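Local coordinates for protein Cas13d (uncultured Ruminococcus sp, PDB 6IV9) that binds a CRISPR RNA as a Cas13d effector and, through its two HEPN domains, probably matures that guide and cleaves target RNA, at residues K50-S54 with V55-G59; L64-N68 with K69-T73; I170-I173 with Y174-D178; K500-Y503 with M504-Y507; R776-S779 with Q780-E784. The protein carries 2 engineered substitutions. All coordinates share one frame; numbering follows the deposited sequence.

Contact 1: residues K50-S54 with V55-G59; sequences KKKSS and VKAAG. With nucleotides of chain B.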
# COMPACT_ATOMS: atom_id res chain seq x y z
N LYS A 50 0.18 -23.20 -12.69
CA LYS A 50 0.10 -23.34 -11.22
C LYS A 50 -1.34 -23.73 -10.86
O LYS A 50 -2.27 -23.12 -11.36
CB LYS A 50 0.56 -22.09 -10.47
CG LYS A 50 0.70 -22.30 -8.96
CD LYS A 50 2.10 -22.07 -8.44
CE LYS A 50 2.17 -21.65 -6.99
NZ LYS A 50 2.44 -22.80 -6.09
N LYS A 51 -1.46 -24.70 -9.97
CA LYS A 51 -2.77 -25.19 -9.49
C LYS A 51 -2.92 -24.76 -8.03
O LYS A 51 -1.95 -24.77 -7.28
CB LYS A 51 -2.86 -26.71 -9.61
CG LYS A 51 -3.77 -27.25 -10.69
CD LYS A 51 -4.27 -28.66 -10.45
CE LYS A 51 -5.43 -29.02 -11.35
NZ LYS A 51 -6.45 -29.87 -10.69
N LYS A 52 -4.14 -24.41 -7.68
CA LYS A 52 -4.57 -23.98 -6.34
C LYS A 52 -4.64 -25.22 -5.43
O LYS A 52 -4.50 -26.32 -5.91
CB LYS A 52 -5.96 -23.39 -6.55
CG LYS A 52 -6.57 -22.63 -5.39
CD LYS A 52 -8.06 -22.64 -5.42
CE LYS A 52 -8.63 -21.61 -6.35
NZ LYS A 52 -10.06 -21.40 -6.07
N SER A 53 -4.79 -24.98 -4.14
CA SER A 53 -4.99 -26.09 -3.20
C SER A 53 -6.38 -26.67 -3.48
O SER A 53 -7.32 -25.92 -3.46
CB SER A 53 -4.90 -25.57 -1.80
OG SER A 53 -5.58 -26.41 -0.92
N SER A 54 -6.49 -27.97 -3.72
CA SER A 54 -7.82 -28.60 -3.89
C SER A 54 -8.57 -28.58 -2.55
O SER A 54 -9.77 -28.62 -2.55
CB SER A 54 -7.74 -29.96 -4.49
OG SER A 54 -7.24 -30.88 -3.56
N VAL A 55 -7.84 -28.57 -1.45
CA VAL A 55 -8.52 -28.52 -0.13
C VAL A 55 -9.27 -27.20 0.01
O VAL A 55 -10.40 -27.22 0.42
CB VAL A 55 -7.52 -28.76 1.02
CG1 VAL A 55 -8.18 -28.64 2.37
CG2 VAL A 55 -6.82 -30.10 0.89
N LYS A 56 -8.63 -26.08 -0.33
CA LYS A 56 -9.30 -24.76 -0.27
C LYS A 56 -10.41 -24.70 -1.32
O LYS A 56 -11.47 -24.24 -1.02
CB LYS A 56 -8.30 -23.65 -0.53
CG LYS A 56 -7.16 -23.55 0.47
CD LYS A 56 -7.59 -23.04 1.81
CE LYS A 56 -6.44 -23.00 2.79
NZ LYS A 56 -6.85 -22.45 4.09
N ALA A 57 -10.14 -25.20 -2.52
CA ALA A 57 -11.12 -25.16 -3.63
C ALA A 57 -12.39 -25.92 -3.24
O ALA A 57 -13.45 -25.39 -3.44
CB ALA A 57 -10.50 -25.69 -4.89
N ALA A 58 -12.24 -27.09 -2.62
CA ALA A 58 -13.35 -27.98 -2.19
C ALA A 58 -14.20 -27.33 -1.10
O ALA A 58 -15.31 -27.77 -0.91
CB ALA A 58 -12.82 -29.32 -1.77
N GLY A 59 -13.67 -26.33 -0.39
CA GLY A 59 -14.44 -25.62 0.64
C GLY A 59 -13.90 -25.69 2.06
O GLY A 59 -14.50 -25.04 2.89
P A B 21 -3.21 -30.04 -2.89
OP1 A B 21 -4.48 -29.83 -3.43
OP2 A B 21 -2.11 -29.11 -3.23
O5' A B 21 -3.37 -30.16 -1.31
C5' A B 21 -3.22 -29.05 -0.51
C4' A B 21 -2.88 -29.46 0.89
O4' A B 21 -1.58 -30.08 0.88
C3' A B 21 -2.77 -28.23 1.78
O3' A B 21 -3.94 -28.02 2.52
C2' A B 21 -1.60 -28.51 2.69
O2' A B 21 -1.98 -29.29 3.79
C1' A B 21 -0.73 -29.40 1.80
N9 A B 21 0.37 -28.79 1.06
C8 A B 21 0.55 -28.71 -0.31
N7 A B 21 1.74 -28.29 -0.66
C5 A B 21 2.39 -28.10 0.55
C6 A B 21 3.66 -27.61 0.87
N6 A B 21 4.59 -27.30 -0.03
N1 A B 21 3.99 -27.53 2.17
C2 A B 21 3.08 -27.86 3.09
N3 A B 21 1.85 -28.31 2.92
C4 A B 21 1.56 -28.41 1.61
P G B 22 -4.45 -26.52 2.76
OP1 G B 22 -5.68 -26.71 3.52
OP2 G B 22 -4.42 -25.80 1.46
O5' G B 22 -3.26 -25.86 3.62
C5' G B 22 -3.16 -26.21 5.01
C4' G B 22 -2.01 -25.53 5.69
O4' G B 22 -0.76 -25.96 5.11
C3' G B 22 -1.99 -24.02 5.53
O3' G B 22 -2.78 -23.47 6.59
C2' G B 22 -0.53 -23.69 5.79
O2' G B 22 -0.27 -23.62 7.18
C1' G B 22 0.19 -24.93 5.21
N9 G B 22 0.84 -24.78 3.91
C8 G B 22 0.27 -24.95 2.67
N7 G B 22 1.12 -24.75 1.70
C5 G B 22 2.32 -24.47 2.33
C6 G B 22 3.58 -24.13 1.79
O6 G B 22 3.93 -24.15 0.61
N1 G B 22 4.49 -23.81 2.79
C2 G B 22 4.23 -23.84 4.14
N2 G B 22 5.24 -23.52 4.95
N3 G B 22 3.04 -24.10 4.66
C4 G B 22 2.14 -24.43 3.70
P A B 29 -1.42 -15.58 3.08
OP1 A B 29 -2.20 -14.40 3.19
OP2 A B 29 -0.91 -16.31 4.26
O5' A B 29 -2.30 -16.54 2.17
C5' A B 29 -1.76 -17.79 1.71
C4' A B 29 -2.87 -18.81 1.70
O4' A B 29 -3.35 -18.95 3.05
C3' A B 29 -4.11 -18.40 0.92
O3' A B 29 -3.91 -18.53 -0.50
C2' A B 29 -5.14 -19.34 1.53
O2' A B 29 -5.00 -20.67 1.02
C1' A B 29 -4.72 -19.29 3.02
N9 A B 29 -5.43 -18.28 3.73
C8 A B 29 -5.06 -16.99 4.01
N7 A B 29 -6.01 -16.27 4.53
C5 A B 29 -7.10 -17.13 4.58
C6 A B 29 -8.42 -16.96 4.98
N6 A B 29 -8.90 -15.82 5.48
N1 A B 29 -9.26 -18.02 4.88
C2 A B 29 -8.77 -19.17 4.40
N3 A B 29 -7.55 -19.44 3.96
C4 A B 29 -6.76 -18.36 4.05

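Contact 2: residues L64-N68 with K69-T73; sequences LVSEN and KMYIT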
# COMPACT_ATOMS: atom_id res chain seq x y z
N LEU A 64 -8.80 -25.82 12.91
CA LEU A 64 -8.30 -25.22 14.16
C LEU A 64 -7.97 -26.36 15.12
O LEU A 64 -8.73 -27.29 15.18
CB LEU A 64 -9.35 -24.26 14.71
CG LEU A 64 -9.70 -23.14 13.74
CD1 LEU A 64 -10.89 -22.36 14.21
CD2 LEU A 64 -8.51 -22.23 13.51
N VAL A 65 -6.85 -26.24 15.82
CA VAL A 65 -6.41 -27.34 16.71
C VAL A 65 -6.31 -26.86 18.15
O VAL A 65 -5.78 -25.80 18.39
CB VAL A 65 -5.09 -27.99 16.26
CG1 VAL A 65 -4.72 -29.16 17.14
CG2 VAL A 65 -5.08 -28.40 14.80
N SER A 66 -6.90 -27.64 19.03
CA SER A 66 -6.77 -27.48 20.49
C SER A 66 -6.09 -28.75 21.02
O SER A 66 -5.78 -29.66 20.24
CB SER A 66 -8.08 -27.26 21.15
OG SER A 66 -8.69 -28.50 21.40
N GLU A 67 -5.83 -28.80 22.31
CA GLU A 67 -5.13 -30.01 22.79
C GLU A 67 -6.03 -31.23 22.53
O GLU A 67 -5.53 -32.20 22.02
CB GLU A 67 -4.71 -29.84 24.24
CG GLU A 67 -3.88 -30.99 24.77
CD GLU A 67 -2.51 -31.11 24.13
OE1 GLU A 67 -2.29 -30.45 23.11
OE2 GLU A 67 -1.68 -31.88 24.64
N ASN A 68 -7.31 -31.16 22.82
CA ASN A 68 -8.10 -32.41 22.71
C ASN A 68 -8.98 -32.46 21.45
O ASN A 68 -9.39 -33.54 21.10
CB ASN A 68 -8.87 -32.66 24.01
CG ASN A 68 -7.94 -32.82 25.20
OD1 ASN A 68 -7.94 -32.00 26.10
ND2 ASN A 68 -7.13 -33.85 25.19
N LYS A 69 -9.19 -31.34 20.77
CA LYS A 69 -10.14 -31.34 19.65
C LYS A 69 -9.62 -30.57 18.44
O LYS A 69 -8.68 -29.83 18.58
CB LYS A 69 -11.37 -30.55 20.07
CG LYS A 69 -12.07 -31.05 21.31
CD LYS A 69 -12.49 -32.47 21.19
CE LYS A 69 -13.27 -32.94 22.39
NZ LYS A 69 -13.80 -34.31 22.20
N MET A 70 -10.25 -30.82 17.29
CA MET A 70 -9.99 -30.08 16.03
C MET A 70 -11.33 -29.53 15.59
O MET A 70 -12.33 -30.21 15.80
CB MET A 70 -9.46 -30.98 14.91
CG MET A 70 -8.06 -31.43 15.10
SD MET A 70 -7.47 -32.35 13.70
CE MET A 70 -8.41 -33.86 13.83
N TYR A 71 -11.34 -28.32 15.07
CA TYR A 71 -12.58 -27.71 14.55
C TYR A 71 -12.34 -27.42 13.08
O TYR A 71 -11.42 -26.71 12.78
CB TYR A 71 -12.94 -26.46 15.34
CG TYR A 71 -13.06 -26.72 16.81
CD1 TYR A 71 -11.96 -26.65 17.64
CD2 TYR A 71 -14.27 -27.08 17.36
CE1 TYR A 71 -12.07 -26.91 18.99
CE2 TYR A 71 -14.40 -27.34 18.70
CZ TYR A 71 -13.29 -27.26 19.52
OH TYR A 71 -13.42 -27.53 20.84
N ILE A 72 -13.19 -27.97 12.23
CA ILE A 72 -13.08 -27.81 10.77
C ILE A 72 -14.07 -26.73 10.33
O ILE A 72 -15.22 -26.82 10.69
CB ILE A 72 -13.37 -29.16 10.10
CG1 ILE A 72 -12.33 -30.19 10.53
CG2 ILE A 72 -13.46 -29.01 8.60
CD1 ILE A 72 -12.42 -31.49 9.82
N THR A 73 -13.60 -25.75 9.57
CA THR A 73 -14.51 -24.70 9.08
C THR A 73 -14.53 -24.71 7.56
O THR A 73 -13.60 -25.19 6.95
CB THR A 73 -14.10 -23.30 9.57
OG1 THR A 73 -12.86 -22.96 8.96
CG2 THR A 73 -14.01 -23.18 11.07

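Contact 3: residues I170-I173 with Y174-D178; sequences IQLI and YNILD. With nucleotides of chain B.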
# COMPACT_ATOMS: atom_id res chain seq x y z
N ILE A 170 -2.57 -17.69 18.23
CA ILE A 170 -1.35 -17.31 17.47
C ILE A 170 -1.73 -16.82 16.07
O ILE A 170 -1.06 -15.96 15.57
CB ILE A 170 -0.30 -18.44 17.48
CG1 ILE A 170 1.08 -17.92 17.08
CG2 ILE A 170 -0.73 -19.65 16.68
CD1 ILE A 170 1.50 -16.72 17.86
N GLN A 171 -2.73 -17.42 15.46
CA GLN A 171 -3.16 -17.00 14.10
C GLN A 171 -3.73 -15.57 14.17
O GLN A 171 -3.46 -14.80 13.29
CB GLN A 171 -4.10 -18.04 13.50
CG GLN A 171 -3.43 -19.39 13.27
CD GLN A 171 -4.36 -20.34 12.56
OE1 GLN A 171 -4.79 -20.10 11.45
NE2 GLN A 171 -4.69 -21.42 13.23
N LEU A 172 -4.51 -15.28 15.19
CA LEU A 172 -5.04 -13.91 15.35
C LEU A 172 -3.85 -12.96 15.55
O LEU A 172 -3.80 -11.95 14.90
CB LEU A 172 -5.96 -13.89 16.57
CG LEU A 172 -6.62 -12.56 16.90
CD1 LEU A 172 -7.82 -12.76 17.81
CD2 LEU A 172 -5.63 -11.62 17.55
N ILE A 173 -2.90 -13.35 16.39
CA ILE A 173 -1.72 -12.51 16.72
C ILE A 173 -0.88 -12.22 15.47
O ILE A 173 -0.53 -11.08 15.29
CB ILE A 173 -0.86 -13.16 17.81
CG1 ILE A 173 -1.58 -13.14 19.16
CG2 ILE A 173 0.49 -12.47 17.88
CD1 ILE A 173 -0.96 -14.03 20.19
N TYR A 174 -0.67 -13.20 14.59
CA TYR A 174 0.13 -12.98 13.35
C TYR A 174 -0.56 -11.91 12.50
O TYR A 174 0.12 -11.20 11.80
CB TYR A 174 0.50 -14.27 12.62
CG TYR A 174 1.83 -14.82 13.06
CD1 TYR A 174 1.98 -15.35 14.32
CD2 TYR A 174 2.96 -14.73 12.27
CE1 TYR A 174 3.19 -15.83 14.77
CE2 TYR A 174 4.19 -15.21 12.71
CZ TYR A 174 4.30 -15.76 13.97
OH TYR A 174 5.48 -16.22 14.46
N ASN A 175 -1.88 -11.87 12.53
CA ASN A 175 -2.63 -10.82 11.79
C ASN A 175 -2.30 -9.44 12.38
O ASN A 175 -2.17 -8.52 11.61
CB ASN A 175 -4.12 -11.14 11.72
CG ASN A 175 -4.41 -12.08 10.58
OD1 ASN A 175 -4.44 -11.68 9.44
ND2 ASN A 175 -4.57 -13.35 10.87
N ILE A 176 -2.21 -9.34 13.70
CA ILE A 176 -1.82 -8.05 14.34
C ILE A 176 -0.37 -7.71 13.96
O ILE A 176 -0.12 -6.58 13.65
CB ILE A 176 -2.05 -8.04 15.86
CG1 ILE A 176 -3.51 -8.30 16.22
CG2 ILE A 176 -1.55 -6.75 16.46
CD1 ILE A 176 -3.75 -8.54 17.67
N LEU A 177 0.53 -8.69 13.93
CA LEU A 177 1.93 -8.40 13.55
C LEU A 177 1.99 -7.86 12.12
O LEU A 177 2.81 -7.01 11.87
CB LEU A 177 2.78 -9.66 13.69
CG LEU A 177 2.83 -10.25 15.10
CD1 LEU A 177 3.78 -11.43 15.14
CD2 LEU A 177 3.20 -9.20 16.12
N ASP A 178 1.13 -8.37 11.23
CA ASP A 178 1.05 -7.92 9.81
C ASP A 178 0.62 -6.45 9.76
O ASP A 178 1.10 -5.74 8.91
CB ASP A 178 0.11 -8.80 9.00
CG ASP A 178 0.69 -10.16 8.68
OD1 ASP A 178 1.89 -10.31 8.82
OD2 ASP A 178 -0.07 -11.05 8.31
P C B 24 0.25 -17.86 8.60
OP1 C B 24 0.80 -16.51 8.80
OP2 C B 24 0.67 -18.77 7.57
O5' C B 24 0.54 -18.65 9.95
C5' C B 24 0.77 -17.95 11.17
C4' C B 24 0.98 -18.91 12.31
O4' C B 24 -0.27 -19.58 12.63
C3' C B 24 1.93 -20.03 12.03
O3' C B 24 3.23 -19.56 12.21
C2' C B 24 1.52 -21.06 13.08
O2' C B 24 2.04 -20.74 14.35
C1' C B 24 0.01 -20.93 13.02
N1 C B 24 -0.69 -21.85 12.08
C2 C B 24 -1.09 -23.11 12.55
O2 C B 24 -0.81 -23.42 13.72
N3 C B 24 -1.73 -23.95 11.71
C4 C B 24 -2.05 -23.55 10.47
N4 C B 24 -2.75 -24.38 9.69
C5 C B 24 -1.67 -22.27 9.97
C6 C B 24 -0.99 -21.46 10.80
P U B 23 -3.89 -22.42 6.36
OP1 U B 23 -4.94 -22.73 7.35
OP2 U B 23 -4.21 -22.20 4.97
O5' U B 23 -3.19 -21.08 6.92
C5' U B 23 -2.38 -20.22 6.09
C4' U B 23 -2.38 -18.82 6.71
O4' U B 23 -3.72 -18.29 6.54
C3' U B 23 -2.13 -18.81 8.22
O3' U B 23 -1.33 -17.71 8.57
C2' U B 23 -3.51 -18.65 8.81
O2' U B 23 -3.53 -18.13 10.14
C1' U B 23 -4.20 -17.77 7.77
N1 U B 23 -5.66 -17.95 7.82
C2 U B 23 -6.44 -16.89 8.23
O2 U B 23 -5.99 -15.81 8.51
N3 U B 23 -7.79 -17.16 8.33
C4 U B 23 -8.40 -18.35 8.10
O4 U B 23 -9.62 -18.43 8.26
C5 U B 23 -7.54 -19.40 7.66
C6 U B 23 -6.23 -19.16 7.53

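Contact 4: residues K500-Y503 with M504-Y507; sequences KMIY and MLTY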
# COMPACT_ATOMS: atom_id res chain seq x y z
N LYS A 500 -10.36 7.20 11.65
CA LYS A 500 -10.10 8.60 11.25
C LYS A 500 -8.59 8.85 11.19
O LYS A 500 -8.16 9.62 10.38
CB LYS A 500 -10.92 9.55 12.12
CG LYS A 500 -12.42 9.43 11.91
CD LYS A 500 -13.25 10.43 12.70
CE LYS A 500 -13.69 9.93 14.05
NZ LYS A 500 -14.90 10.64 14.53
N MET A 501 -7.84 8.22 12.09
CA MET A 501 -6.37 8.38 12.11
C MET A 501 -5.81 7.80 10.82
O MET A 501 -4.95 8.40 10.24
CB MET A 501 -5.76 7.66 13.30
CG MET A 501 -4.28 7.78 13.34
SD MET A 501 -3.63 7.14 14.87
CE MET A 501 -3.92 5.39 14.68
N ILE A 502 -6.31 6.64 10.40
CA ILE A 502 -5.86 6.02 9.13
C ILE A 502 -6.24 6.94 7.96
O ILE A 502 -5.42 7.15 7.10
CB ILE A 502 -6.41 4.60 8.96
CG1 ILE A 502 -5.95 3.70 10.10
CG2 ILE A 502 -6.03 4.05 7.60
CD1 ILE A 502 -4.47 3.61 10.27
N TYR A 503 -7.41 7.55 8.00
CA TYR A 503 -7.80 8.47 6.91
C TYR A 503 -6.81 9.63 6.85
O TYR A 503 -6.43 10.03 5.80
CB TYR A 503 -9.21 9.03 7.08
CG TYR A 503 -9.50 10.09 6.06
CD1 TYR A 503 -9.81 9.76 4.76
CD2 TYR A 503 -9.37 11.43 6.36
CE1 TYR A 503 -10.02 10.72 3.79
CE2 TYR A 503 -9.58 12.41 5.40
CZ TYR A 503 -9.90 12.05 4.11
OH TYR A 503 -10.09 12.98 3.15
N MET A 504 -6.38 10.12 8.01
CA MET A 504 -5.44 11.26 8.09
C MET A 504 -4.12 10.88 7.41
O MET A 504 -3.64 11.65 6.64
CB MET A 504 -5.18 11.63 9.55
CG MET A 504 -4.22 12.76 9.72
SD MET A 504 -2.50 12.25 9.73
CE MET A 504 -2.44 11.43 11.31
N LEU A 505 -3.66 9.65 7.60
CA LEU A 505 -2.39 9.14 7.02
C LEU A 505 -2.44 9.20 5.49
O LEU A 505 -1.44 9.44 4.89
CB LEU A 505 -2.24 7.68 7.43
CG LEU A 505 -1.22 7.36 8.52
CD1 LEU A 505 -0.89 8.54 9.40
CD2 LEU A 505 -1.64 6.14 9.31
N THR A 506 -3.63 9.04 4.91
CA THR A 506 -3.80 8.99 3.43
C THR A 506 -3.44 10.31 2.76
O THR A 506 -3.17 10.30 1.59
CB THR A 506 -5.15 8.43 3.00
OG1 THR A 506 -6.13 9.43 3.24
CG2 THR A 506 -5.49 7.13 3.67
N TYR A 507 -3.39 11.40 3.50
CA TYR A 507 -3.00 12.71 2.93
C TYR A 507 -1.58 12.63 2.37
O TYR A 507 -1.28 13.31 1.44
CB TYR A 507 -3.01 13.78 4.02
CG TYR A 507 -4.30 14.53 4.10
CD1 TYR A 507 -5.42 13.97 4.66
CD2 TYR A 507 -4.41 15.80 3.58
CE1 TYR A 507 -6.62 14.66 4.73
CE2 TYR A 507 -5.59 16.50 3.63
CZ TYR A 507 -6.70 15.93 4.21
OH TYR A 507 -7.85 16.66 4.25
O HOH W 1 -10.13 15.57 3.93

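Contact 5: residues R776-S779 with Q780-E784; sequences RILS and QTLCE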
# COMPACT_ATOMS: atom_id res chain seq x y z
N ARG A 776 23.76 -8.13 14.20
CA ARG A 776 23.90 -9.58 13.90
C ARG A 776 23.67 -10.46 15.13
O ARG A 776 23.62 -11.65 14.96
CB ARG A 776 25.29 -9.89 13.34
CG ARG A 776 25.70 -9.04 12.15
CD ARG A 776 27.17 -9.24 11.84
NE ARG A 776 28.02 -8.82 12.93
CZ ARG A 776 29.16 -9.38 13.25
NH1 ARG A 776 29.72 -10.25 12.44
NH2 ARG A 776 29.75 -9.07 14.38
N ILE A 777 23.49 -9.87 16.30
CA ILE A 777 23.45 -10.65 17.57
C ILE A 777 22.33 -11.70 17.61
O ILE A 777 22.58 -12.76 18.16
CB ILE A 777 23.43 -9.71 18.79
CG1 ILE A 777 23.65 -10.45 20.11
CG2 ILE A 777 22.17 -8.88 18.83
CD1 ILE A 777 24.95 -11.17 20.20
N LEU A 778 21.15 -11.40 17.10
CA LEU A 778 20.06 -12.40 17.15
C LEU A 778 20.41 -13.63 16.31
O LEU A 778 20.35 -14.72 16.81
CB LEU A 778 18.80 -11.74 16.60
CG LEU A 778 17.49 -12.06 17.30
CD1 LEU A 778 16.35 -12.16 16.32
CD2 LEU A 778 17.57 -13.27 18.20
N SER A 779 20.79 -13.42 15.05
CA SER A 779 21.12 -14.57 14.19
C SER A 779 22.32 -15.33 14.76
O SER A 779 22.31 -16.53 14.75
CB SER A 779 21.41 -14.10 12.80
OG SER A 779 20.25 -13.61 12.21
N GLN A 780 23.33 -14.60 15.22
CA GLN A 780 24.56 -15.22 15.76
C GLN A 780 24.22 -16.05 16.99
O GLN A 780 24.57 -17.21 17.03
CB GLN A 780 25.47 -14.07 16.16
CG GLN A 780 26.92 -14.42 16.39
CD GLN A 780 27.62 -13.15 16.79
OE1 GLN A 780 28.05 -12.36 15.96
NE2 GLN A 780 27.69 -12.91 18.09
N THR A 781 23.48 -15.48 17.92
CA THR A 781 23.12 -16.20 19.15
C THR A 781 22.26 -17.42 18.84
O THR A 781 22.53 -18.46 19.37
CB THR A 781 22.39 -15.26 20.12
OG1 THR A 781 23.26 -14.17 20.38
CG2 THR A 781 22.03 -15.95 21.41
N LEU A 782 21.25 -17.29 17.99
CA LEU A 782 20.38 -18.44 17.65
C LEU A 782 21.17 -19.52 16.92
O LEU A 782 20.88 -20.66 17.14
CB LEU A 782 19.17 -17.94 16.87
CG LEU A 782 18.25 -17.03 17.66
CD1 LEU A 782 17.11 -16.54 16.80
CD2 LEU A 782 17.73 -17.74 18.88
N CYS A 783 22.07 -19.15 16.01
CA CYS A 783 22.87 -20.17 15.29
C CYS A 783 23.76 -20.92 16.28
O CYS A 783 23.80 -22.11 16.22
CB CYS A 783 23.73 -19.54 14.20
SG CYS A 783 22.80 -19.01 12.74
N GLU A 784 24.38 -20.19 17.21
CA GLU A 784 25.28 -20.82 18.21
C GLU A 784 24.49 -21.81 19.07
O GLU A 784 24.99 -22.89 19.32
CB GLU A 784 25.85 -19.74 19.12
CG GLU A 784 26.96 -18.94 18.49
CD GLU A 784 27.41 -17.74 19.31
OE1 GLU A 784 28.35 -17.08 18.89
OE2 GLU A 784 26.82 -17.47 20.36

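Contact 1: residues K50-S54 with V55-G59
A serine N-cap that also grips RNA opens helix 54-58, the short helix near the start of the modelled chain. Ser53 OG accepts the backbone N-H of Lys56 at 3.1 Å, nearly straight at 170°, and passes its own proton to OP2 of G22 of chain B, 2.7 Å from OG. With chi1 at 157° the hydroxyl lies beside its own carbonyl carbon, facing into the first turn. Ser54 holds the preceding phosphate twice: OP1 of A21 of chain B takes its N at 2.8 Å and its OG at 3.0 Å. The helix N terminus would probably add an electrostatic pull on these phosphates. Lys56 NZ reaches N3 of A29 of chain B at 3.1 Å, and also meets Lys61 O and a further phosphate. At the other end Gly59, with positive phi, completes a Schellman motif. Val55 and Ala58 pack on Phe117 of strand 114-119 and Ile129 of strand 129-132, while Ala57 meets loop residues Phe123 and Met434.

Contact 2: residues L64-N68 with K69-T73
The tip of a beta hairpin, where strand 60-65 turns back into strand 69-75, is closed by Ser66 and Lys69. Ser66 N donates to Lys69 O at 2.9 Å, nearly along the C=O axis, and Lys69 N returns a bond to Ser66 OG at 3.0 Å. The hydroxyl therefore takes an N-H at the end of the turn; its chi1 of 84°, which sets OG between the backbone N and the carbonyl carbon, swings it inward for this. Asn68 N adds a weak second bond to the same oxygen. A valine here takes away the hydroxyl, which would probably leave Lys69 N without its mate in the turn and the Glu67-Asn68 tip less firmly held. Beyond the turn the strands pair in antiparallel fashion, as the first two of a four-stranded sheet. Leu64 and Tyr71 form a hydrogen-bonded pair, Leu64 N to Tyr71 O and Tyr71 N to Leu64 O both measuring 2.8 Å. Val65 and Met70 are the next, non-hydrogen-bonded pair, and there Met70 CA approaches Leu64 O at 3.2 Å. On one face of the sheet Val65 CG2 lies 4.3 Å from Met70 CG; Leu64 and Tyr71 share the other. Lys69 bends at chi2, running its CD past Asn68 O before NZ reaches a salt bridge with Asp88 of strand 81-88.

Contact 3: residues I170-I173 with Y174-D178
The RNA-facing start of helix 168-197, probably part of the first HEPN domain, brings Ile170 and Tyr174 together one turn apart, next to C24 of chain B. The two side chains run side by side in the same direction. Ile170 CD1 meets the edge of the phenol ring in its plane, 3.6 Å from Tyr174 CE1. One ring face receives the ribose of C24 of chain B, with C5' 3.8 Å from Tyr174 CG, and Leu177 CD1 lies over the centre of the opposite face. The ring is thus held between sugar and leucine, while its OH bonds Asp147; the side chain of Tyr174 is about 5 Å from a bound magnesium ion. Gln171 meets the sugars of the same RNA. Gln171 OE1 accepts the 2'-hydroxyl of U23 of chain B, O2' standing 2.7 Å from OE1, and Gln171 CG comes within 3.2 Å of O4' of C24 of chain B. NE2 turns back to Asn167 O. On the side facing helix 511-535, Leu172 CD2 packs against Ile176 CD1 at 3.6 Å, and Ile176 also touches Ile528. Asn175, its OD1 bonded to Asn527, has CG anti to its carbonyl carbon (chi1 -83°), which sends the amide back one turn. There Asn175 ND2 donates to Gln171 O at 3.0 Å, with that oxygen 21° out of the amide plane.

Contact 4: residues K500-Y503 with M504-Y507
The Tyr503 ring carries the hydroxyl of Thr506 over one face, OG1 lying 3.9 Å above the ring plane and displaced toward its rim, while a water sits at its edge in the plane. The Tyr507 ring turns an edge to its neighbour, so that its CE1 is 3.8 Å from Tyr503 CE2; the planes stand 88° apart in an oblique pairing. The same water joins both phenols, 2.7 Å from Tyr503 OH and 2.5 Å from Tyr507 OH. Thr506 also gives Tyr503 O two donors. Thr506 OG1 donates to Tyr503 O at 2.6 Å, in the carbonyl plane and on a lone pair, whereas Thr506 N comes to Tyr503 O from above the plane at 3.1 Å. A chi1 of 74° turns the hydroxyl back toward the preceding turn. A valine in its place has no hydroxyl, and Tyr503 O, near the end of helix 497-505, would probably be left with the out-of-plane backbone donor alone. This buried turn is packed on several sides: Met504 meets helices 267-291 and 312-330, Tyr503 lies against helix 556-570, and Ile502 and Thr506 rest on helix 511-535.

Contact 5: residues R776-S779 with Q780-E784
In the first turn of helix 777-788, in the C-terminal region that probably belongs to the second HEPN domain, Ile777 O is held twice by Thr781. Ile777 O takes Thr781 OG1 at 2.7 Å and Thr781 N at 2.9 Å, the two arriving from opposite faces of its plane. The hydroxyl is turned back because Thr781 OG1 stands beside the backbone N (chi1 -58°), and this also brings it against Ile777 CD1 at 3.4 Å. The remaining carbonyls of the turn follow the regular helical pattern: Gln780 N bonds Arg776 O, Leu782 N bonds Leu778 O, and Cys783 N bonds Ser779 O at 2.9 Å. Ser779 OG is satisfied by a hydrogen bond to Ser895 O. The guanidinium of Arg776 has its own partners, NH1 on Ile811 O and NH2 in a salt bridge with Asp774. Gln780 OE1 lies over one face of that group, 4.0 Å from Arg776 NH2 and toward its rim, with the amide and guanidinium planes 86° apart. This is an approach over the face by an oxygen, one the positive charge is likely to favour, and the amide's NE2 leans instead on Ile777 CD1. The apolar side faces Tyr759 of helix 713-760, which touches both Leu778 and Leu782; these two leucines run side by side, with Leu778 CD2 3.6 Å from Leu782 CD1.

Followed from the N terminus, the five contacts come strictly in series: each is a short local contact that closes before the next opens, and none encloses or crosses another. Contact 1, at helix 54-58, leads directly into strand 60-65 and so into the hairpin of contact 2. Contact 3 begins near the start of helix 168-197 and touches contact 2, Leu64 CD2 packing on Gln171 NE2 at 3.9 Å, which joins the N-terminal sheet to the long helix. Contacts 1 and 3 both hold the guide RNA. Contact 4 is the innermost, its centre about 13 Å from that of the chain; the centres of contacts 4 and 5 are about 39 Å apart, contact 5 lying in the C-terminal helices.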